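Local coordinates for protein glycerate kinase, putative (Thermotoga maritima, PDB 2B8N) that catalyses the ATP-dependent, magnesium-requiring phosphorylation of D-glycerate to 2-phosphoglycerate, a step in serine degradation through 3-hydroxypyruvate, at residues L47-V52 and T128-L133; R38-T43 and A65-E70; I53-G58 and K78-T83. All coordinates share one frame; numbering follows the deposited sequence.

Overall arrangement
All three contacts belong to one parallel sheet and the helices packed on it. Contact 1 sets the loop leading into strand 52-57 beside the start of strand 128-133, and contact 3 pairs strand 52-57 with strand 76-84; their centres are about 11 Å apart. Strand 52-57 lies between these partners, joined on the contact 1 side by a probable hydrogen bond of 2.8 Å from Leu132 N to Val55 O. Contact 2 packs helices 36-41 and 61-72 against each other, its centre about 11 Å from that of contact 1 and 13 Å from that of contact 3. Ala68 CB meets Leu54 CD1 at 3.7 Å and Leu130 CD2 at 3.9 Å.

Contact 1 of 3, residues L47-V52 and T128-L133; sequences LNLDRV and TVLFLL
The peptide carbonyl of Arg51 is the flat group that meets Thr128, and the donor comes in from above its plane: Thr128 N stands 36° out of it. The bond from Thr128 N to Arg51 O is 3.2 Å long and fairly straight at hydrogen, 164°. One step on, Val52 CA turns its hydrogen toward Thr128 O at 3.3 Å, a CA-H...O contact in the parallel bridge between these two residues. A water links Asp50 O, the carbonyl before that of Arg51, to the threonine side chain, donating to Asp50 O at 2.7 Å and accepting from Thr128 OG1 at 2.8 Å. The hydroxyl is turned this way because OG1 sits anti to the carbonyl carbon of Thr128 (chi1 -65°).

Here the chain leaves the loop after helix 44-47 and enters strand 52-57, a central strand of a six-stranded parallel sheet in an alpha/beta fold. Thr128, Leu130 and Val52 project from the same face, where Leu72 and Ala68 of helix 61-72 lie over Val52 and Leu130. Val52 CG1, anti to its own backbone nitrogen, packs on Leu130 CB at 3.4 Å, the two side chains crossing at a slant. Leu49 arrives from the loop and meets Leu130 at about a right angle, CD1 to CD1, 4.0 Å apart. Arg51 sends its side chain away from strand 128-133, and its NH1 forms a salt bridge with Asp127, the residue just before that strand.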
# COMPACT_ATOMS: atom_id res chain seq x y z
N LEU A 47 23.46 -0.35 4.20
CA LEU A 47 23.81 0.51 3.06
C LEU A 47 24.97 1.52 3.31
O LEU A 47 25.49 2.08 2.36
CB LEU A 47 22.54 1.21 2.53
CG LEU A 47 21.34 0.27 2.25
CD1 LEU A 47 20.15 1.03 1.76
CD2 LEU A 47 21.68 -0.82 1.25
N ASN A 48 25.37 1.73 4.57
CA ASN A 48 26.49 2.60 4.93
C ASN A 48 26.44 4.01 4.29
O ASN A 48 27.36 4.43 3.55
CB ASN A 48 27.82 1.91 4.63
CG ASN A 48 28.06 0.71 5.52
OD1 ASN A 48 27.38 0.50 6.52
ND2 ASN A 48 29.06 -0.07 5.16
N LEU A 49 25.38 4.75 4.58
CA LEU A 49 25.18 6.03 3.96
C LEU A 49 25.90 7.15 4.72
O LEU A 49 26.08 7.06 5.94
CB LEU A 49 23.68 6.33 3.81
CG LEU A 49 22.88 5.35 2.94
CD1 LEU A 49 21.47 5.91 2.66
CD2 LEU A 49 23.62 5.02 1.63
N ASP A 50 26.32 8.17 3.97
CA ASP A 50 27.02 9.32 4.51
C ASP A 50 26.59 10.60 3.79
O ASP A 50 26.10 10.53 2.64
CB ASP A 50 28.52 9.13 4.31
CG ASP A 50 29.11 8.11 5.25
OD1 ASP A 50 28.97 8.32 6.48
OD2 ASP A 50 29.71 7.12 4.78
N ARG A 51 26.78 11.74 4.45
CA ARG A 51 26.47 13.05 3.85
C ARG A 51 25.02 13.11 3.35
O ARG A 51 24.79 13.46 2.19
CB ARG A 51 27.40 13.32 2.66
CG ARG A 51 28.86 13.35 2.97
CD ARG A 51 29.63 13.71 1.73
NE ARG A 51 30.53 14.81 2.01
CZ ARG A 51 30.39 16.07 1.60
NH1 ARG A 51 29.37 16.44 0.85
NH2 ARG A 51 31.29 16.98 1.96
N VAL A 52 24.08 12.77 4.24
CA VAL A 52 22.70 12.45 3.87
C VAL A 52 21.78 13.68 4.04
O VAL A 52 21.84 14.39 5.05
CB VAL A 52 22.16 11.20 4.71
CG1 VAL A 52 20.72 10.87 4.39
CG2 VAL A 52 23.04 9.95 4.51
N THR A 128 24.29 12.39 -0.80
CA THR A 128 23.28 11.35 -1.00
C THR A 128 21.93 11.81 -0.43
O THR A 128 21.86 12.30 0.71
CB THR A 128 23.75 10.02 -0.33
OG1 THR A 128 24.92 9.53 -1.00
CG2 THR A 128 22.67 8.94 -0.39
N VAL A 129 20.87 11.68 -1.23
CA VAL A 129 19.51 11.88 -0.76
C VAL A 129 18.93 10.52 -0.35
O VAL A 129 18.96 9.54 -1.13
CB VAL A 129 18.61 12.60 -1.79
CG1 VAL A 129 17.20 12.63 -1.30
CG2 VAL A 129 19.10 14.03 -2.01
N LEU A 130 18.49 10.46 0.91
CA LEU A 130 17.83 9.29 1.45
C LEU A 130 16.32 9.49 1.30
O LEU A 130 15.71 10.23 2.07
CB LEU A 130 18.24 9.10 2.92
CG LEU A 130 17.43 8.04 3.68
CD1 LEU A 130 17.51 6.68 2.96
CD2 LEU A 130 17.85 7.95 5.17
N PHE A 131 15.75 8.85 0.27
CA PHE A 131 14.36 9.07 -0.11
C PHE A 131 13.47 8.01 0.50
O PHE A 131 13.42 6.88 0.04
CB PHE A 131 14.27 9.09 -1.63
CG PHE A 131 12.95 9.60 -2.16
CD1 PHE A 131 12.29 10.67 -1.56
CD2 PHE A 131 12.39 9.03 -3.30
CE1 PHE A 131 11.07 11.13 -2.07
CE2 PHE A 131 11.18 9.50 -3.81
CZ PHE A 131 10.52 10.55 -3.20
N LEU A 132 12.77 8.39 1.57
CA LEU A 132 11.91 7.45 2.34
C LEU A 132 10.47 7.59 1.86
O LEU A 132 9.80 8.62 2.12
CB LEU A 132 12.00 7.76 3.85
CG LEU A 132 13.41 7.70 4.45
CD1 LEU A 132 13.44 8.32 5.84
CD2 LEU A 132 13.94 6.29 4.49
N LEU A 133 10.00 6.57 1.14
CA LEU A 133 8.74 6.70 0.43
C LEU A 133 7.70 5.67 0.87
O LEU A 133 8.00 4.48 1.00
CB LEU A 133 9.00 6.60 -1.08
CG LEU A 133 7.88 6.91 -2.07
CD1 LEU A 133 7.30 8.32 -1.94
CD2 LEU A 133 8.41 6.68 -3.48
O HOH W 1 27.26 10.57 0.24

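Contact 2 of 3, residues R38-T43 and A65-E70; sequences RAVKET and AKAAYE
Lys41 reaches from helix 36-41 to Glu70 on helix 61-72, while Val40 beside it presses on the alanines of the second helix. This is a helix-helix contact on a parallel sheet: Ala65 and Ala68 lean on Leu54 of strand 52-57, and Val40 also touches Ile260 of strand 255-261.

Val40 points at the neighbouring helix, and Ala67 CB packs against both Val40 CB and Val40 CG1, each 4.0 Å away. With CG1 anti to the backbone nitrogen (chi1 169°), that branch rests above the backbone of the second helix, Val40 CG1 lying 3.9 Å from Ala68 N. The small alanines leave room for this, and the CA atoms of Val40 and Ala67 come within 6.4 Å.

The polar part lies beside this packing, where the long, extended chains of Lys41 and Glu70 run at an oblique angle to each other. Lys41 leaves its helix along the flank of the interface, its CG anti to the carbonyl carbon, and its straight methylene run carries the ammonium over to the glutamate. Lys41 NZ meets Glu70 OE1 nearly head-on to the C-O bond, at 2.9 Å, in a salt bridge. Asp37, one turn earlier on the same helix, gives that ammonium a second acidic partner. Lys66, one turn back from Glu70 on helix 61-72, completes a salt-bridge network in which the carboxylate lies between two ammonium groups, Lys41 NZ and Lys66 NZ being 5.7 Å apart. Lys66 NZ meets Glu70 OE2 at 2.8 Å on the syn side, 32° out of the carboxylate plane.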
# COMPACT_ATOMS: atom_id res chain seq x y z
N ARG A 38 10.90 -1.02 12.05
CA ARG A 38 11.61 -2.24 11.84
C ARG A 38 12.08 -2.37 10.37
O ARG A 38 13.18 -2.89 10.11
CB ARG A 38 10.73 -3.42 12.30
CG ARG A 38 11.26 -4.79 11.89
CD ARG A 38 10.83 -5.91 12.82
NE ARG A 38 10.90 -7.19 12.12
CZ ARG A 38 10.23 -8.28 12.48
NH1 ARG A 38 9.44 -8.27 13.54
NH2 ARG A 38 10.35 -9.38 11.77
N ALA A 39 11.28 -1.91 9.41
CA ALA A 39 11.64 -2.09 7.98
C ALA A 39 12.91 -1.34 7.61
O ALA A 39 13.77 -1.84 6.86
CB ALA A 39 10.49 -1.66 7.07
N VAL A 40 12.99 -0.13 8.15
CA VAL A 40 14.13 0.75 7.94
C VAL A 40 15.37 0.18 8.64
O VAL A 40 16.42 -0.02 8.01
CB VAL A 40 13.83 2.17 8.48
CG1 VAL A 40 15.08 3.04 8.52
CG2 VAL A 40 12.78 2.83 7.60
N LYS A 41 15.25 -0.09 9.93
CA LYS A 41 16.40 -0.54 10.73
C LYS A 41 17.00 -1.87 10.23
O LYS A 41 18.21 -2.09 10.36
CB LYS A 41 16.01 -0.65 12.22
CG LYS A 41 16.05 0.68 12.98
CD LYS A 41 15.22 0.61 14.26
CE LYS A 41 15.37 1.89 15.13
NZ LYS A 41 14.57 1.82 16.41
N GLU A 42 16.17 -2.74 9.65
CA GLU A 42 16.67 -4.00 9.08
C GLU A 42 17.33 -3.84 7.70
O GLU A 42 17.95 -4.78 7.24
CB GLU A 42 15.54 -5.03 9.00
CG GLU A 42 15.10 -5.50 10.37
CD GLU A 42 14.07 -6.61 10.34
OE1 GLU A 42 13.56 -6.95 9.24
OE2 GLU A 42 13.77 -7.14 11.43
N THR A 43 17.21 -2.66 7.08
CA THR A 43 17.82 -2.37 5.78
C THR A 43 18.92 -1.29 5.79
O THR A 43 20.05 -1.52 5.32
CB THR A 43 16.75 -1.90 4.79
OG1 THR A 43 15.71 -2.88 4.69
CG2 THR A 43 17.37 -1.66 3.42
N ALA A 65 11.16 8.41 8.95
CA ALA A 65 12.18 9.42 9.20
C ALA A 65 12.80 9.22 10.59
O ALA A 65 14.00 9.14 10.72
CB ALA A 65 11.61 10.83 9.07
N LYS A 66 11.96 9.13 11.61
CA LYS A 66 12.44 8.89 12.96
C LYS A 66 13.39 7.68 13.06
O LYS A 66 14.39 7.74 13.77
CB LYS A 66 11.29 8.67 13.93
CG LYS A 66 11.74 8.36 15.35
CD LYS A 66 10.59 8.38 16.32
CE LYS A 66 11.00 7.80 17.67
NZ LYS A 66 11.26 6.34 17.55
N ALA A 67 13.05 6.58 12.38
CA ALA A 67 13.90 5.38 12.41
C ALA A 67 15.26 5.57 11.71
O ALA A 67 16.27 5.08 12.18
CB ALA A 67 13.15 4.18 11.83
N ALA A 68 15.28 6.33 10.62
CA ALA A 68 16.51 6.68 9.91
C ALA A 68 17.42 7.58 10.74
O ALA A 68 18.64 7.44 10.72
CB ALA A 68 16.16 7.37 8.61
N TYR A 69 16.82 8.53 11.44
CA TYR A 69 17.57 9.40 12.32
C TYR A 69 18.32 8.58 13.36
O TYR A 69 19.52 8.80 13.61
CB TYR A 69 16.63 10.37 13.01
CG TYR A 69 17.32 11.33 13.92
CD1 TYR A 69 18.33 12.15 13.45
CD2 TYR A 69 16.97 11.41 15.26
CE1 TYR A 69 18.97 13.04 14.29
CE2 TYR A 69 17.59 12.29 16.10
CZ TYR A 69 18.59 13.09 15.61
OH TYR A 69 19.20 13.96 16.46
N GLU A 70 17.61 7.62 13.95
CA GLU A 70 18.18 6.75 14.98
C GLU A 70 19.30 5.87 14.43
O GLU A 70 20.27 5.61 15.13
CB GLU A 70 17.09 5.89 15.63
CG GLU A 70 16.12 6.70 16.48
CD GLU A 70 14.96 5.89 17.03
OE1 GLU A 70 14.94 4.65 16.84
OE2 GLU A 70 14.07 6.50 17.66

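Contact 3 of 3, residues I53-G58 and K78-T83; sequences ILVAVG and KGVVVT
Thr83 OG1 gives its hydrogen to Gly58 O across 2.6 Å, meeting a lone pair in the carbonyl plane. The hydroxyl gets there by lying anti to the backbone nitrogen of Thr83 (chi1 -166°), which turns it toward the end of the neighbouring strand. Thr83 CA makes a CA-H...O contact with the same Gly58 O at 3.4 Å. A valine in place of Thr83 has no hydroxyl, and Gly58 O would probably be left without its side-chain donor, freeing the peptide there to turn.

Before this end the two strands run side by side, their axes 4.8 Å apart and only 4° from parallel. The ladder climbs by alternate donors: Leu54 N to Lys78 O at 2.9 Å, Val80 N to Leu54 O, Ala56 N to Val80 O, Val82 N to Ala56 O, and Gly58 N to Val82 O. Of these, the bond given by Val80 N is the most bent, 145° at hydrogen.

Val55 and Val80 lie alongside each other, pointing the same way, with Val55 CG2 to Val80 CG1 at 3.8 Å. Val57 and Val82 continue that face, Val57 CG2 standing 4.2 Å from Val82 CB. Helix 107-120 covers Val55, Val80 and Val82 there, and Phe141 touches Val57. On the other face, Leu54, Ala56 and Val81 meet helix 61-72, which links these two adjacent parallel strands as the crossover of a beta-alpha-beta unit.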
# COMPACT_ATOMS: atom_id res chain seq x y z
N ILE A 53 20.99 13.95 3.00
CA ILE A 53 19.82 14.80 3.09
C ILE A 53 18.64 13.85 3.04
O ILE A 53 18.47 13.12 2.09
CB ILE A 53 19.75 15.84 1.93
CG1 ILE A 53 20.83 16.92 2.11
CG2 ILE A 53 18.36 16.50 1.89
CD1 ILE A 53 22.25 16.45 1.92
N LEU A 54 17.83 13.86 4.09
CA LEU A 54 16.72 12.92 4.24
C LEU A 54 15.44 13.62 3.78
O LEU A 54 15.12 14.72 4.25
CB LEU A 54 16.63 12.44 5.70
CG LEU A 54 15.46 11.57 6.19
CD1 LEU A 54 15.83 10.88 7.53
CD2 LEU A 54 14.15 12.38 6.33
N VAL A 55 14.76 12.97 2.82
CA VAL A 55 13.46 13.40 2.33
C VAL A 55 12.47 12.23 2.48
O VAL A 55 12.64 11.16 1.85
CB VAL A 55 13.53 13.86 0.86
CG1 VAL A 55 12.14 14.23 0.34
CG2 VAL A 55 14.48 15.05 0.72
N ALA A 56 11.45 12.44 3.31
CA ALA A 56 10.48 11.38 3.61
C ALA A 56 9.13 11.89 3.25
O ALA A 56 8.71 12.94 3.76
CB ALA A 56 10.53 10.97 5.08
N VAL A 57 8.45 11.15 2.35
CA VAL A 57 7.14 11.51 1.82
C VAL A 57 6.25 10.29 1.87
O VAL A 57 6.63 9.22 1.42
CB VAL A 57 7.23 12.02 0.37
CG1 VAL A 57 5.86 12.11 -0.28
CG2 VAL A 57 7.87 13.35 0.34
N GLY A 58 5.06 10.45 2.42
CA GLY A 58 4.09 9.36 2.46
C GLY A 58 3.30 9.37 3.75
O GLY A 58 3.55 10.20 4.64
N LYS A 78 20.32 17.50 6.95
CA LYS A 78 19.01 18.15 6.87
C LYS A 78 17.96 17.06 6.65
O LYS A 78 18.19 16.10 5.92
CB LYS A 78 18.96 19.17 5.72
CG LYS A 78 18.50 20.57 6.15
CD LYS A 78 17.02 20.61 6.59
CE LYS A 78 16.83 21.12 8.05
NZ LYS A 78 16.88 20.02 9.10
N GLY A 79 16.82 17.22 7.31
CA GLY A 79 15.70 16.31 7.13
C GLY A 79 14.39 17.06 6.94
O GLY A 79 14.15 18.13 7.53
N VAL A 80 13.53 16.49 6.10
CA VAL A 80 12.22 17.06 5.81
C VAL A 80 11.19 15.94 5.65
O VAL A 80 11.47 14.87 5.11
CB VAL A 80 12.26 17.98 4.57
CG1 VAL A 80 12.62 17.18 3.32
CG2 VAL A 80 10.94 18.72 4.38
N VAL A 81 9.99 16.21 6.17
CA VAL A 81 8.92 15.23 6.29
C VAL A 81 7.62 15.85 5.76
O VAL A 81 7.23 16.94 6.20
CB VAL A 81 8.76 14.83 7.79
CG1 VAL A 81 7.47 14.05 8.05
CG2 VAL A 81 10.00 14.04 8.26
N VAL A 82 6.99 15.18 4.79
CA VAL A 82 5.65 15.55 4.29
C VAL A 82 4.70 14.34 4.44
O VAL A 82 4.97 13.27 3.90
CB VAL A 82 5.67 16.01 2.81
CG1 VAL A 82 4.31 16.60 2.41
CG2 VAL A 82 6.75 17.03 2.57
N THR A 83 3.61 14.49 5.17
CA THR A 83 2.68 13.37 5.37
C THR A 83 1.25 13.92 5.36
O THR A 83 1.04 15.10 5.13
CB THR A 83 3.05 12.53 6.65
OG1 THR A 83 2.37 11.27 6.66
CG2 THR A 83 2.73 13.29 7.93